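Local coordinates for protein NADP-dependent glyceraldehyde-3-phosphate dehydrogenase (Bacillus halodurans, PDB 3PRL) that probably oxidises glyceraldehyde 3-phosphate to 3-phosphoglycerate with NADP+ in a non-phosphorylating reaction, at residues Ile31-Ala35 with His97-Lys101; Ala100-Ser105 with Pro325-Asp330; Lys88-Gly92 with Ala106-Ser111. All blocks are in the same frame, centred on the assembly; numbering follows the deposited sequence.

Contact 1: Ile31-Ala35 with His97-Lys101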
loop_
_atom_site.group_PDB
_atom_site.type_symbol
_atom_site.label_atom_id
_atom_site.label_comp_id
_atom_site.label_asym_id
_atom_site.label_seq_id
_atom_site.Cartn_x
_atom_site.Cartn_y
_atom_site.Cartn_z
ATOM N N ILE D 31 -28.576 12.825 36.339
ATOM C CA ILE D 31 -28.941 12.084 35.136
ATOM C C ILE D 31 -30.087 11.140 35.442
ATOM O O ILE D 31 -30.120 10.527 36.509
ATOM C CB ILE D 31 -27.718 11.325 34.540
ATOM C CG1 ILE D 31 -26.737 12.326 33.905
ATOM C CG2 ILE D 31 -28.162 10.258 33.523
ATOM C CD1 ILE D 31 -25.544 11.678 33.199
ATOM N N SER D 32 -31.023 11.025 34.503
ATOM C CA SER D 32 -32.205 10.190 34.716
ATOM C C SER D 32 -32.444 9.176 33.595
ATOM O O SER D 32 -32.141 9.430 32.414
ATOM C CB SER D 32 -33.433 11.076 34.905
ATOM O OG SER D 32 -33.376 11.738 36.154
ATOM N N ALA D 33 -32.981 8.023 33.970
ATOM C CA ALA D 33 -33.421 7.038 32.994
ATOM C C ALA D 33 -34.520 7.707 32.169
ATOM O O ALA D 33 -35.460 8.244 32.745
ATOM C CB ALA D 33 -33.960 5.788 33.707
ATOM N N PRO D 34 -34.383 7.726 30.826
ATOM C CA PRO D 34 -35.470 8.292 30.014
ATOM C C PRO D 34 -36.784 7.490 30.083
ATOM O O PRO D 34 -37.850 8.075 29.966
ATOM C CB PRO D 34 -34.917 8.232 28.579
ATOM C CG PRO D 34 -33.470 8.173 28.732
ATOM C CD PRO D 34 -33.201 7.421 30.002
ATOM N N ALA D 35 -36.703 6.167 30.236
ATOM C CA ALA D 35 -37.906 5.334 30.232
ATOM C C ALA D 35 -38.746 5.567 31.488
ATOM O O ALA D 35 -39.978 5.494 31.430
ATOM C CB ALA D 35 -37.553 3.843 30.083
ATOM N N HIS D 97 -30.301 1.646 30.694
ATOM C CA HIS D 97 -31.039 2.611 31.514
ATOM C C HIS D 97 -30.835 4.050 31.020
ATOM O O HIS D 97 -31.811 4.753 30.753
ATOM C CB HIS D 97 -30.655 2.519 33.002
ATOM C CG HIS D 97 -31.243 1.344 33.723
ATOM N ND1 HIS D 97 -30.470 0.438 34.418
ATOM C CD2 HIS D 97 -32.525 0.934 33.872
ATOM C CE1 HIS D 97 -31.247 -0.484 34.959
ATOM N NE2 HIS D 97 -32.499 -0.208 34.641
ATOM N N GLU D 98 -29.564 4.457 30.898
ATOM C CA GLU D 98 -29.163 5.869 30.721
ATOM C C GLU D 98 -29.654 6.482 29.416
ATOM O O GLU D 98 -30.068 7.647 29.383
ATOM C CB GLU D 98 -27.628 6.011 30.799
ATOM C CG GLU D 98 -27.131 7.351 31.355
ATOM C CD GLU D 98 -25.633 7.591 31.142
ATOM O OE1 GLU D 98 -24.887 6.638 30.797
ATOM O OE2 GLU D 98 -25.183 8.752 31.311
ATOM N N VAL D 99 -29.557 5.701 28.337
ATOM C CA VAL D 99 -29.966 6.161 27.019
ATOM C C VAL D 99 -31.170 5.375 26.482
ATOM O O VAL D 99 -31.579 5.543 25.325
ATOM C CB VAL D 99 -28.760 6.245 26.043
ATOM C CG1 VAL D 99 -27.649 7.112 26.648
ATOM C CG2 VAL D 99 -28.218 4.854 25.688
ATOM N N ALA D 100 -31.761 4.544 27.353
ATOM C CA ALA D 100 -32.947 3.740 27.035
ATOM C C ALA D 100 -32.778 2.803 25.827
ATOM O O ALA D 100 -33.673 2.679 24.974
ATOM C CB ALA D 100 -34.185 4.639 26.890
ATOM N N LYS D 101 -31.634 2.128 25.771
ATOM C CA LYS D 101 -31.326 1.195 24.687
ATOM C C LYS D 101 -31.747 -0.229 25.074
ATOM O O LYS D 101 -31.414 -0.679 26.159
ATOM C CB LYS D 101 -29.825 1.248 24.397
ATOM C CG LYS D 101 -29.305 0.274 23.348
ATOM C CD LYS D 101 -27.894 0.648 22.913
ATOM C CE LYS D 101 -27.861 2.035 22.237
ATOM N NZ LYS D 101 -26.735 2.176 21.270
HETATM O O HOH W 1 -34.427 4.387 30.370
#
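P34 lays its ring against the C-terminal end of helix 88-98, meeting the methyl of A100 and the carbonyls of H97 and E98. Its CB faces the methyl CB of A100 at 4.0 Å, and CG touches both that methyl and E98 O. CD goes deepest, 3.1 Å from H97 O and almost as near to E98 O. These carbonyls belong to the last helical turn, which V99 leaves and A100 follows with a positive phi (57°). The partner is the exit from strand 28-32, outermost in the N-terminal sheet within this chain; the side chains of V99 and the NADP(+)-binding F162 lie about 4 Å apart, with no cofactor bound here. H97 O also meets A33 CA at 3.6 Å, a CA-H...O contact, and accepts from a water that takes the N-H of A35, 2.9 Å from A35 N. Within the strand, I31 slants across the end of E98: I31 CG1, beside its backbone N (chi1 -72°), carries CD1 to 3.5 Å from E98 OE2, while I31 CG2 packs on E98 CG. That carboxylate is held by S194 OG at E98 OE1 and by L193 N at E98 OE2; E98 O accepts from Q190 NE2.

Contact 2: Ala100-Ser105 with Pro325-Asp330; sequences AKPKKS and PEDDAD
The ring of P325 overlaps the backbone of A100 and K101, its CB resting 3.3 Å from K101 O and its CG 3.9 Å from A100 CA. The ring also touches M96 of helix 88-98. The carbonyl of P325 receives two N-H groups, one from above its plane and one from below: that of D328, which closes a turn in the loop, and that of K103, with K103 N 2.7 Å from P325 O in a rather bent bond (133° at the hydrogen). What is being served here is the start of helix 103-124. P102 occupies the N-cap position, and a proline offers no side-chain acceptor to the first N-H groups of the helix; acceptors come instead from a loop more than 200 residues later, between helices 303-317 and 337-352. D328 supplies the second one. Its OD1 takes the N-H of K104 at 3.1 Å (K104 N to D328 OD1) in a nearly straight bond, 163° at the hydrogen, entering on the syn side but well out of the carboxylate plane. A negative group at a helix N-terminus would also be favoured by the helix dipole. Neither the K103 nor the K104 amine touches this carboxylate; K104 NZ stays 5.3 Å from D328 OD2. K103, with CG anti to its backbone N (chi1 176°), instead runs its chain past the loop, bringing CE to 3.6 Å from E326 O. P102 CG packs 3.4 Å from A329 O, a buried carbonyl that finds no hydrogen-bonding partner in the model.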
loop_
_atom_site.group_PDB
_atom_site.type_symbol
_atom_site.label_atom_id
_atom_site.label_comp_id
_atom_site.label_asym_id
_atom_site.label_seq_id
_atom_site.Cartn_x
_atom_site.Cartn_y
_atom_site.Cartn_z
ATOM N N ALA D 100 -31.761 4.544 27.353
ATOM C CA ALA D 100 -32.947 3.740 27.035
ATOM C C ALA D 100 -32.778 2.803 25.827
ATOM O O ALA D 100 -33.673 2.679 24.974
ATOM C CB ALA D 100 -34.185 4.639 26.890
ATOM N N LYS D 101 -31.634 2.128 25.771
ATOM C CA LYS D 101 -31.326 1.195 24.687
ATOM C C LYS D 101 -31.747 -0.229 25.074
ATOM O O LYS D 101 -31.414 -0.679 26.159
ATOM C CB LYS D 101 -29.825 1.248 24.397
ATOM C CG LYS D 101 -29.305 0.274 23.348
ATOM C CD LYS D 101 -27.894 0.648 22.913
ATOM C CE LYS D 101 -27.861 2.035 22.237
ATOM N NZ LYS D 101 -26.735 2.176 21.270
ATOM N N PRO D 102 -32.451 -0.951 24.180
ATOM C CA PRO D 102 -32.833 -2.345 24.463
ATOM C C PRO D 102 -31.678 -3.168 25.083
ATOM O O PRO D 102 -30.548 -3.093 24.609
ATOM C CB PRO D 102 -33.207 -2.902 23.085
ATOM C CG PRO D 102 -33.503 -1.711 22.233
ATOM C CD PRO D 102 -32.765 -0.543 22.795
ATOM N N LYS D 103 -31.980 -3.939 26.131
ATOM C CA LYS D 103 -30.984 -4.608 26.997
ATOM C C LYS D 103 -29.840 -5.344 26.297
ATOM O O LYS D 103 -28.665 -5.089 26.576
ATOM C CB LYS D 103 -31.692 -5.585 27.946
ATOM C CG LYS D 103 -30.759 -6.415 28.833
ATOM C CD LYS D 103 -31.523 -7.560 29.481
ATOM C CE LYS D 103 -31.753 -7.321 30.964
ATOM N NZ LYS D 103 -30.549 -7.751 31.739
ATOM N N LYS D 104 -30.187 -6.277 25.411
ATOM C CA LYS D 104 -29.177 -7.107 24.763
ATOM C C LYS D 104 -28.352 -6.280 23.770
ATOM O O LYS D 104 -27.158 -6.533 23.580
ATOM C CB LYS D 104 -29.821 -8.322 24.094
ATOM C CG LYS D 104 -30.417 -9.326 25.095
ATOM C CD LYS D 104 -30.902 -10.594 24.405
ATOM C CE LYS D 104 -29.784 -11.614 24.283
ATOM N NZ LYS D 104 -29.575 -12.315 25.579
ATOM N N SER D 105 -28.988 -5.261 23.187
ATOM C CA SER D 105 -28.299 -4.356 22.264
ATOM C C SER D 105 -27.294 -3.442 22.968
ATOM O O SER D 105 -26.290 -3.067 22.371
ATOM C CB SER D 105 -29.299 -3.531 21.446
ATOM O OG SER D 105 -28.605 -2.713 20.505
ATOM N N PRO D 325 -36.508 -0.616 27.952
ATOM C CA PRO D 325 -35.210 -1.189 27.554
ATOM C C PRO D 325 -34.822 -2.488 28.278
ATOM O O PRO D 325 -34.140 -3.337 27.697
ATOM C CB PRO D 325 -34.201 -0.066 27.882
ATOM C CG PRO D 325 -34.964 0.921 28.743
ATOM C CD PRO D 325 -36.380 0.816 28.280
ATOM N N GLU D 326 -35.255 -2.626 29.525
ATOM C CA GLU D 326 -34.937 -3.786 30.346
ATOM C C GLU D 326 -35.574 -5.044 29.761
ATOM O O GLU D 326 -34.995 -6.124 29.807
ATOM C CB GLU D 326 -35.404 -3.576 31.788
ATOM C CG GLU D 326 -35.007 -2.231 32.413
ATOM C CD GLU D 326 -36.066 -1.152 32.223
ATOM O OE1 GLU D 326 -36.727 -0.767 33.219
ATOM O OE2 GLU D 326 -36.255 -0.697 31.081
ATOM N N ASP D 327 -36.762 -4.886 29.190
ATOM C CA ASP D 327 -37.471 -6.000 28.580
ATOM C C ASP D 327 -36.995 -6.367 27.168
ATOM O O ASP D 327 -37.499 -7.329 26.591
ATOM C CB ASP D 327 -38.989 -5.733 28.579
ATOM C CG ASP D 327 -39.573 -5.608 29.986
ATOM O OD1 ASP D 327 -38.935 -6.058 30.965
ATOM O OD2 ASP D 327 -40.681 -5.047 30.107
ATOM N N ASP D 328 -36.045 -5.608 26.607
ATOM C CA ASP D 328 -35.535 -5.886 25.255
ATOM C C ASP D 328 -36.572 -5.632 24.146
ATOM O O ASP D 328 -36.575 -6.328 23.121
ATOM C CB ASP D 328 -35.044 -7.343 25.150
ATOM C CG ASP D 328 -33.556 -7.454 24.984
ATOM O OD1 ASP D 328 -32.994 -6.746 24.125
ATOM O OD2 ASP D 328 -32.947 -8.275 25.704
ATOM N N ALA D 329 -37.456 -4.660 24.348
ATOM C CA ALA D 329 -38.399 -4.263 23.296
ATOM C C ALA D 329 -37.663 -3.728 22.063
ATOM O O ALA D 329 -36.564 -3.159 22.174
ATOM C CB ALA D 329 -39.393 -3.229 23.825
ATOM N N ASP D 330 -38.254 -3.936 20.888
ATOM C CA ASP D 330 -37.686 -3.423 19.635
ATOM C C ASP D 330 -37.761 -1.896 19.615
ATOM O O ASP D 330 -36.799 -1.209 19.231
ATOM C CB ASP D 330 -38.431 -3.999 18.423
ATOM C CG ASP D 330 -38.343 -5.514 18.339
ATOM O OD1 ASP D 330 -37.220 -6.048 18.237
ATOM O OD2 ASP D 330 -39.409 -6.170 18.351
#

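Contact 3: Lys88-Gly92 with Ala106-Ser111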
loop_
_atom_site.group_PDB
_atom_site.type_symbol
_atom_site.label_atom_id
_atom_site.label_comp_id
_atom_site.label_asym_id
_atom_site.label_seq_id
_atom_site.Cartn_x
_atom_site.Cartn_y
_atom_site.Cartn_z
ATOM N N LYS D 88 -19.081 -6.560 30.525
ATOM C CA LYS D 88 -20.226 -6.626 29.611
ATOM C C LYS D 88 -21.514 -6.179 30.293
ATOM O O LYS D 88 -22.193 -5.256 29.839
ATOM C CB LYS D 88 -20.432 -8.075 29.134
ATOM C CG LYS D 88 -19.992 -8.382 27.721
ATOM C CD LYS D 88 -20.666 -9.658 27.162
ATOM C CE LYS D 88 -20.129 -10.954 27.767
ATOM N NZ LYS D 88 -20.759 -11.293 29.093
ATOM N N GLU D 89 -21.814 -6.855 31.398
ATOM C CA GLU D 89 -23.115 -6.823 32.040
ATOM C C GLU D 89 -23.329 -5.564 32.861
ATOM O O GLU D 89 -24.432 -5.028 32.898
ATOM C CB GLU D 89 -23.284 -8.065 32.930
ATOM C CG GLU D 89 -23.757 -9.320 32.190
ATOM C CD GLU D 89 -22.711 -9.921 31.257
ATOM O OE1 GLU D 89 -21.549 -10.112 31.679
ATOM O OE2 GLU D 89 -23.056 -10.223 30.093
ATOM N N ILE D 90 -22.273 -5.112 33.526
ATOM C CA ILE D 90 -22.321 -3.920 34.367
ATOM C C ILE D 90 -22.469 -2.680 33.487
ATOM O O ILE D 90 -23.396 -1.897 33.647
ATOM C CB ILE D 90 -21.044 -3.800 35.237
ATOM C CG1 ILE D 90 -20.951 -4.985 36.218
ATOM C CG2 ILE D 90 -20.992 -2.422 35.942
ATOM C CD1 ILE D 90 -19.574 -5.213 36.834
ATOM N N ILE D 91 -21.546 -2.520 32.547
ATOM C CA ILE D 91 -21.556 -1.378 31.646
ATOM C C ILE D 91 -22.824 -1.430 30.794
ATOM O O ILE D 91 -23.590 -0.467 30.765
ATOM C CB ILE D 91 -20.249 -1.330 30.809
ATOM C CG1 ILE D 91 -19.043 -1.294 31.744
ATOM C CG2 ILE D 91 -20.217 -0.119 29.879
ATOM C CD1 ILE D 91 -17.717 -1.197 31.035
ATOM N N GLY D 92 -23.057 -2.568 30.139
ATOM C CA GLY D 92 -24.262 -2.777 29.331
ATOM C C GLY D 92 -25.542 -2.321 30.020
ATOM O O GLY D 92 -26.318 -1.579 29.432
ATOM N N ALA D 106 -27.571 -3.088 24.226
ATOM C CA ALA D 106 -26.678 -2.246 25.044
ATOM C C ALA D 106 -25.436 -2.994 25.513
ATOM O O ALA D 106 -24.328 -2.433 25.523
ATOM C CB ALA D 106 -27.413 -1.666 26.220
ATOM N N ILE D 107 -25.620 -4.260 25.890
ATOM C CA ILE D 107 -24.486 -5.137 26.196
ATOM C C ILE D 107 -23.700 -5.385 24.928
ATOM O O ILE D 107 -22.488 -5.466 24.976
ATOM C CB ILE D 107 -24.920 -6.515 26.767
ATOM C CG1 ILE D 107 -25.828 -6.344 27.977
ATOM C CG2 ILE D 107 -23.692 -7.357 27.124
ATOM C CD1 ILE D 107 -26.796 -7.508 28.168
ATOM N N GLY D 108 -24.415 -5.506 23.805
ATOM C CA GLY D 108 -23.842 -5.722 22.479
ATOM C C GLY D 108 -22.940 -4.568 22.079
ATOM O O GLY D 108 -21.926 -4.768 21.408
ATOM N N GLU D 109 -23.311 -3.365 22.517
ATOM C CA GLU D 109 -22.518 -2.170 22.294
ATOM C C GLU D 109 -21.153 -2.267 22.957
ATOM O O GLU D 109 -20.154 -1.900 22.344
ATOM C CB GLU D 109 -23.241 -0.918 22.799
ATOM C CG GLU D 109 -22.361 0.330 22.731
ATOM C CD GLU D 109 -23.105 1.625 22.953
ATOM O OE1 GLU D 109 -24.325 1.597 23.251
ATOM O OE2 GLU D 109 -22.447 2.673 22.835
ATOM N N VAL D 110 -21.123 -2.749 24.200
ATOM C CA VAL D 110 -19.865 -2.979 24.917
ATOM C C VAL D 110 -19.008 -4.076 24.236
ATOM O O VAL D 110 -17.798 -3.904 24.105
ATOM C CB VAL D 110 -20.079 -3.329 26.426
ATOM C CG1 VAL D 110 -18.767 -3.238 27.197
ATOM C CG2 VAL D 110 -21.143 -2.429 27.070
ATOM N N SER D 111 -19.634 -5.180 23.813
ATOM C CA SER D 111 -18.912 -6.278 23.125
ATOM C C SER D 111 -18.234 -5.760 21.876
ATOM O O SER D 111 -17.037 -5.983 21.668
ATOM C CB SER D 111 -19.843 -7.417 22.705
ATOM O OG SER D 111 -20.516 -7.976 23.802
#
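Two successive helices, 88-98 and 103-124, pack across each other after a short linker, and this contact is where the start of helix 88-98 meets the early turns of helix 103-124. The short axis segments approach to 8.2 Å at an angle of 119°. G92 allows the backbones to close in: G92 CA lies only 3.9 Å from I107 CA, with no side chain standing between them, and A106 CB comes within 3.4 Å of G92 O. V110 points into the same place. With CG1 anti to the backbone N (chi1 -167°), CG2 is the branch turned to helix 88-98; it reaches 3.6 Å from G92 N and also meets I91 CG2, the two side chains standing roughly perpendicular. I107 CG1 meets G92 CA, while its CG2 comes within 3.7 Å of K88 O and touches the methylenes of K88. That lysine chain, bent near its end, runs past I107 with CD 3.8 Å from S111 OG. Its amine then turns to E89, forming a salt bridge on the syn lone pair of the carboxylate, K88 NZ to E89 OE2 2.7 Å. Around this crossing, L84 of helix 70-86 packs on both I91 and V110, I95 of helix 88-98 extends the apolar layer along A106 and V110, and V166, just ahead of helix 167-178, touches I91.

How the contacts relate
The segments run along the chain in the order 31-35, 88-92, 97-101, 100-105, 106-111 and 325-330, with 97-101 and 100-105 overlapping at A100 and K101. Contacts 1 and 2 have centres about 11 Å apart and touch directly, A35 on P325 and H97 on E326; contact 3 lies about 11 Å from contact 2 and 15 Å from contact 1, centre to centre. Helix 88-98 serves contacts 1 and 3, helix 103-124 contacts 2 and 3. K101 ties them together, its NZ bridging to E109 OE1 at 3.2 Å and bonding N163 O, next to F162. The helix pair thus joins the N-terminal sheet to a loop that lies in the catalytic domain of the usual aldehyde dehydrogenase fold.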